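Local coordinates for uncharacterized protein (Pseudomonas aeruginosa PAO1, PDB 6TCB) that is of unknown function but binds calcium ions, at residues P23-V28 with R71-A76; L51-E54 with P58-V61. All coordinates share one frame; numbering follows the deposited sequence.

Interaction 1 of 2, residues P23-V28 with R71-A76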
loop_
_atom_site.group_PDB
_atom_site.type_symbol
_atom_site.label_atom_id
_atom_site.label_comp_id
_atom_site.label_asym_id
_atom_site.label_seq_id
_atom_site.Cartn_x
_atom_site.Cartn_y
_atom_site.Cartn_z
ATOM N N PRO A 23 12.172 -6.119 -1.006
ATOM C CA PRO A 23 11.373 -5.008 -0.481
ATOM C C PRO A 23 12.097 -4.299 0.656
ATOM O O PRO A 23 12.963 -4.868 1.328
ATOM C CB PRO A 23 10.103 -5.699 0.019
ATOM C CG PRO A 23 10.582 -7.058 0.431
ATOM C CD PRO A 23 11.694 -7.428 -0.519
ATOM N N TYR A 24 11.718 -3.035 0.871
ATOM C CA TYR A 24 12.240 -2.207 1.961
ATOM C C TYR A 24 11.135 -1.982 2.990
ATOM O O TYR A 24 10.251 -1.133 2.802
ATOM C CB TYR A 24 12.760 -0.875 1.443
ATOM C CG TYR A 24 13.361 0.048 2.484
ATOM C CD1 TYR A 24 14.006 -0.440 3.617
ATOM C CD2 TYR A 24 13.299 1.431 2.322
ATOM C CE1 TYR A 24 14.568 0.425 4.544
ATOM C CE2 TYR A 24 13.875 2.302 3.238
ATOM C CZ TYR A 24 14.507 1.787 4.344
ATOM O OH TYR A 24 15.071 2.638 5.258
ATOM N N TRP A 25 11.187 -2.754 4.074
ATOM C CA TRP A 25 10.277 -2.571 5.198
ATOM C C TRP A 25 10.784 -1.397 6.017
ATOM O O TRP A 25 11.909 -1.433 6.531
ATOM C CB TRP A 25 10.242 -3.842 6.047
ATOM C CG TRP A 25 9.796 -5.063 5.292
ATOM C CD1 TRP A 25 10.592 -5.961 4.668
ATOM C CD2 TRP A 25 8.447 -5.542 5.119
ATOM N NE1 TRP A 25 9.842 -6.943 4.098
ATOM C CE2 TRP A 25 8.519 -6.717 4.360
ATOM C CE3 TRP A 25 7.190 -5.073 5.516
ATOM C CZ2 TRP A 25 7.389 -7.442 3.989
ATOM C CZ3 TRP A 25 6.066 -5.789 5.148
ATOM C CH2 TRP A 25 6.170 -6.962 4.391
ATOM N N CYS A 26 9.981 -0.350 6.130
ATOM C CA CYS A 26 10.443 0.864 6.795
ATOM C C CYS A 26 9.242 1.608 7.328
ATOM O O CYS A 26 8.382 2.019 6.544
ATOM C CB CYS A 26 11.197 1.745 5.810
ATOM S SG CYS A 26 11.759 3.320 6.494
ATOM N N ASP A 27 9.203 1.823 8.646
ATOM C CA ASP A 27 8.074 2.470 9.302
ATOM C C ASP A 27 8.476 3.748 10.035
ATOM O O ASP A 27 7.726 4.222 10.895
ATOM C CB ASP A 27 7.358 1.492 10.242
ATOM C CG ASP A 27 8.189 1.121 11.462
ATOM O OD1 ASP A 27 9.363 1.537 11.563
ATOM O OD2 ASP A 27 7.656 0.404 12.336
ATOM N N VAL A 28 9.622 4.338 9.681
ATOM C CA VAL A 28 10.154 5.475 10.435
ATOM C C VAL A 28 9.370 6.756 10.178
ATOM O O VAL A 28 9.369 7.659 11.022
ATOM C CB VAL A 28 11.652 5.676 10.133
ATOM C CG1 VAL A 28 11.839 6.173 8.720
ATOM C CG2 VAL A 28 12.268 6.641 11.144
ATOM N N ARG A 71 3.073 -9.840 0.698
ATOM C CA ARG A 71 1.939 -10.007 1.605
ATOM C C ARG A 71 2.075 -11.278 2.431
ATOM O O ARG A 71 1.820 -11.267 3.642
ATOM C CB ARG A 71 0.627 -9.990 0.814
ATOM C CG ARG A 71 -0.588 -10.266 1.690
ATOM C CD ARG A 71 -1.918 -9.994 0.992
ATOM N NE ARG A 71 -2.025 -10.711 -0.275
ATOM C CZ ARG A 71 -3.037 -10.603 -1.131
ATOM N NH1 ARG A 71 -4.066 -9.804 -0.882
ATOM N NH2 ARG A 71 -3.000 -11.297 -2.257
ATOM N N ALA A 72 2.484 -12.384 1.813
ATOM C CA ALA A 72 2.702 -13.597 2.593
ATOM C C ALA A 72 3.762 -13.364 3.663
ATOM O O ALA A 72 3.630 -13.835 4.801
ATOM C CB ALA A 72 3.103 -14.757 1.681
ATOM N N THR A 73 4.824 -12.632 3.314
ATOM C CA THR A 73 5.878 -12.316 4.274
ATOM C C THR A 73 5.316 -11.521 5.449
ATOM O O THR A 73 5.685 -11.767 6.606
ATOM C CB THR A 73 7.009 -11.565 3.557
ATOM O OG1 THR A 73 7.527 -12.362 2.469
ATOM C CG2 THR A 73 8.168 -11.241 4.498
ATOM N N ALA A 74 4.403 -10.580 5.177
ATOM C CA ALA A 74 3.846 -9.758 6.245
ATOM C C ALA A 74 3.071 -10.594 7.249
ATOM O O ALA A 74 3.043 -10.267 8.441
ATOM C CB ALA A 74 2.937 -8.685 5.648
ATOM N N ARG A 75 2.412 -11.663 6.791
ATOM C CA ARG A 75 1.690 -12.536 7.716
ATOM C C ARG A 75 2.650 -13.170 8.714
ATOM O O ARG A 75 2.374 -13.223 9.920
ATOM C CB ARG A 75 0.926 -13.611 6.934
ATOM C CG ARG A 75 -0.118 -13.042 5.988
ATOM C CD ARG A 75 -0.929 -14.125 5.302
ATOM N NE ARG A 75 -1.930 -13.552 4.407
ATOM C CZ ARG A 75 -1.942 -13.688 3.082
ATOM N NH1 ARG A 75 -1.005 -14.392 2.453
ATOM N NH2 ARG A 75 -2.918 -13.120 2.384
ATOM N N ALA A 76 3.796 -13.631 8.234
ATOM C CA ALA A 76 4.794 -14.209 9.123
ATOM C C ALA A 76 5.423 -13.153 10.019
ATOM O O ALA A 76 5.640 -13.394 11.212
ATOM C CB ALA A 76 5.880 -14.901 8.296
#
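Thr73 OG1 is held by two hydrogen bonds, while the methyl of the same side chain meets Trp25. The hydroxyl donates to Ala69 O, one turn back in its own helix, and accepts from Leu94 N at the end of the chain. This fixes the rotation of the side chain. With OG1 beside the backbone N (chi1 -58°), Thr73 CG2 falls anti to that N and reaches Trp25 CZ2 at 3.9 Å. The neighbouring Ala74 adds its CB, which lies 3.9 Å from Trp25 CH2. Both methyls therefore meet the benzo end of the indole, and both approach it at a slant. The contact is small and purely apolar. The pyrrole end of the indole is held separately, because Trp25 NE1 donates to Val92 O. Arg77, further along the same helix, makes a cation-pi contact with the indole. The indole is thus tied to the C-terminal tail at one end and packed on the helix at the other. Trp25 reaches out from the short edge strand 24-25 to helix 67-82. On the way it also touches Val59 of strand 57-62 and Leu53 of strand 48-53, so one side chain joins the helix to all three strands.

Interaction 2 of 2, residues L51-E54 with P58-V61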
loop_
_atom_site.group_PDB
_atom_site.type_symbol
_atom_site.label_atom_id
_atom_site.label_comp_id
_atom_site.label_asym_id
_atom_site.label_seq_id
_atom_site.Cartn_x
_atom_site.Cartn_y
_atom_site.Cartn_z
ATOM N N LEU A 51 2.999 -0.506 -0.087
ATOM C CA LEU A 51 1.953 -1.309 0.518
ATOM C C LEU A 51 1.933 -1.054 2.021
ATOM O O LEU A 51 2.978 -0.837 2.646
ATOM C CB LEU A 51 2.183 -2.817 0.333
ATOM C CG LEU A 51 2.350 -3.375 -1.082
ATOM C CD1 LEU A 51 2.678 -4.878 -0.995
ATOM C CD2 LEU A 51 1.121 -3.134 -1.900
ATOM N N VAL A 52 0.752 -1.100 2.613
ATOM C CA VAL A 52 0.636 -1.248 4.055
ATOM C C VAL A 52 -0.078 -2.562 4.300
ATOM O O VAL A 52 -1.200 -2.766 3.814
ATOM C CB VAL A 52 -0.088 -0.076 4.729
ATOM C CG1 VAL A 52 -0.183 -0.333 6.239
ATOM C CG2 VAL A 52 0.629 1.210 4.430
ATOM N N LEU A 53 0.584 -3.453 5.021
ATOM C CA LEU A 53 0.135 -4.811 5.235
ATOM C C LEU A 53 -0.182 -5.040 6.707
ATOM O O LEU A 53 0.399 -4.411 7.599
ATOM C CB LEU A 53 1.218 -5.796 4.781
ATOM C CG LEU A 53 1.489 -5.764 3.283
ATOM C CD1 LEU A 53 2.928 -6.101 2.927
ATOM C CD2 LEU A 53 0.504 -6.704 2.574
ATOM N N GLU A 54 -1.134 -5.933 6.950
ATOM C CA GLU A 54 -1.545 -6.286 8.306
ATOM C C GLU A 54 -1.952 -5.057 9.112
ATOM O O GLU A 54 -1.820 -5.029 10.338
ATOM C CB GLU A 54 -0.458 -7.080 9.032
ATOM C CG GLU A 54 -0.105 -8.378 8.357
ATOM C CD GLU A 54 -1.210 -9.407 8.451
ATOM O OE1 GLU A 54 -1.946 -9.424 9.467
ATOM O OE2 GLU A 54 -1.340 -10.210 7.507
ATOM N N PRO A 58 4.336 -1.055 6.861
ATOM C CA PRO A 58 4.571 -0.440 5.552
ATOM C C PRO A 58 5.845 -0.912 4.871
ATOM O O PRO A 58 6.855 -1.225 5.505
ATOM C CB PRO A 58 4.693 1.051 5.902
ATOM C CG PRO A 58 5.193 1.067 7.300
ATOM C CD PRO A 58 4.658 -0.155 7.982
ATOM N N VAL A 59 5.794 -0.933 3.545
ATOM C CA VAL A 59 6.884 -1.473 2.745
ATOM C C VAL A 59 6.868 -0.825 1.376
ATOM O O VAL A 59 5.808 -0.476 0.847
ATOM C CB VAL A 59 6.772 -3.022 2.688
ATOM C CG1 VAL A 59 5.470 -3.467 2.000
ATOM C CG2 VAL A 59 7.964 -3.654 2.027
ATOM N N TYR A 60 8.065 -0.663 0.823
ATOM C CA TYR A 60 8.307 -0.101 -0.500
ATOM C C TYR A 60 8.893 -1.230 -1.336
ATOM O O TYR A 60 9.943 -1.774 -0.986
ATOM C CB TYR A 60 9.257 1.103 -0.394
ATOM C CG TYR A 60 8.735 2.121 0.596
ATOM C CD1 TYR A 60 7.857 3.113 0.202
ATOM C CD2 TYR A 60 9.069 2.057 1.947
ATOM C CE1 TYR A 60 7.340 4.017 1.112
ATOM C CE2 TYR A 60 8.551 2.967 2.868
ATOM C CZ TYR A 60 7.678 3.932 2.440
ATOM O OH TYR A 60 7.197 4.804 3.392
ATOM N N VAL A 61 8.181 -1.631 -2.376
ATOM C CA VAL A 61 8.464 -2.866 -3.103
ATOM C C VAL A 61 8.955 -2.512 -4.501
ATOM O O VAL A 61 8.215 -1.873 -5.264
ATOM C CB VAL A 61 7.228 -3.773 -3.193
ATOM C CG1 VAL A 61 7.615 -5.086 -3.858
ATOM C CG2 VAL A 61 6.644 -3.997 -1.833
#
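Leu51 and Val59 form a hydrogen-bonded pair in an antiparallel beta hairpin made by strands 48-53 and 57-62. Leu51 N donates to Val59 O at 3.0 Å, almost straight at 172°. Val59 N returns a bond to Leu51 O, also 3.0 Å but more bent, at 146°. Leu51 O takes a second, softer contact from Pro58 CA at 3.3 Å, a CA-H...O interaction. Val52 and Pro58 are the next pair, of the non-hydrogen-bonded kind. Their side chains lie on one face of the hairpin, with Val52 CG2 4.3 Å from Pro58 CB. On the other face Val59 CG1 reaches toward both Leu51 and Leu53, 3.7 Å from Leu51 CB. The first torsion of Val59 (chi1 63°) turns this methyl toward strand 48-53. Further out, Leu53 packs on Val70 and Val61 on Leu67, both from helix 67-82. Leu51 and Val52 also pair with a strand of the second subunit, so the sheet continues across the interface. There Leu51 packs on Leu51 of the second subunit. Within the hairpin, Leu53 CD1 closes on Val59 CG1 at 3.8 Å, and Leu51 CD1 meets Val61 CG2 at 4.1 Å.

Overall arrangement
Interactions 1 and 2 have centres about 6 Å apart and share one antiparallel sheet, three-stranded within the chain. Strand 57-62 is the middle strand, with 24-25 on one side and 48-53 on the other. Along the chain the hairpin of interaction 2 falls between the two halves of interaction 1. Helix 67-82 follows strand 57-62 after a short connection that carries the calcium-binding Asp66. The two contacts touch. Tyr24 N lies 2.9 Å from Tyr60 O, a probable hydrogen bond between strands, and Ala74 CB packs on Leu53 CB at 3.5 Å. Interaction 2 joins two strands of the sheet, and interaction 1 packs helix 67-82 against Trp25 of the strand at its edge. Both also touch the second subunit, interaction 1 through Arg71 and Arg75.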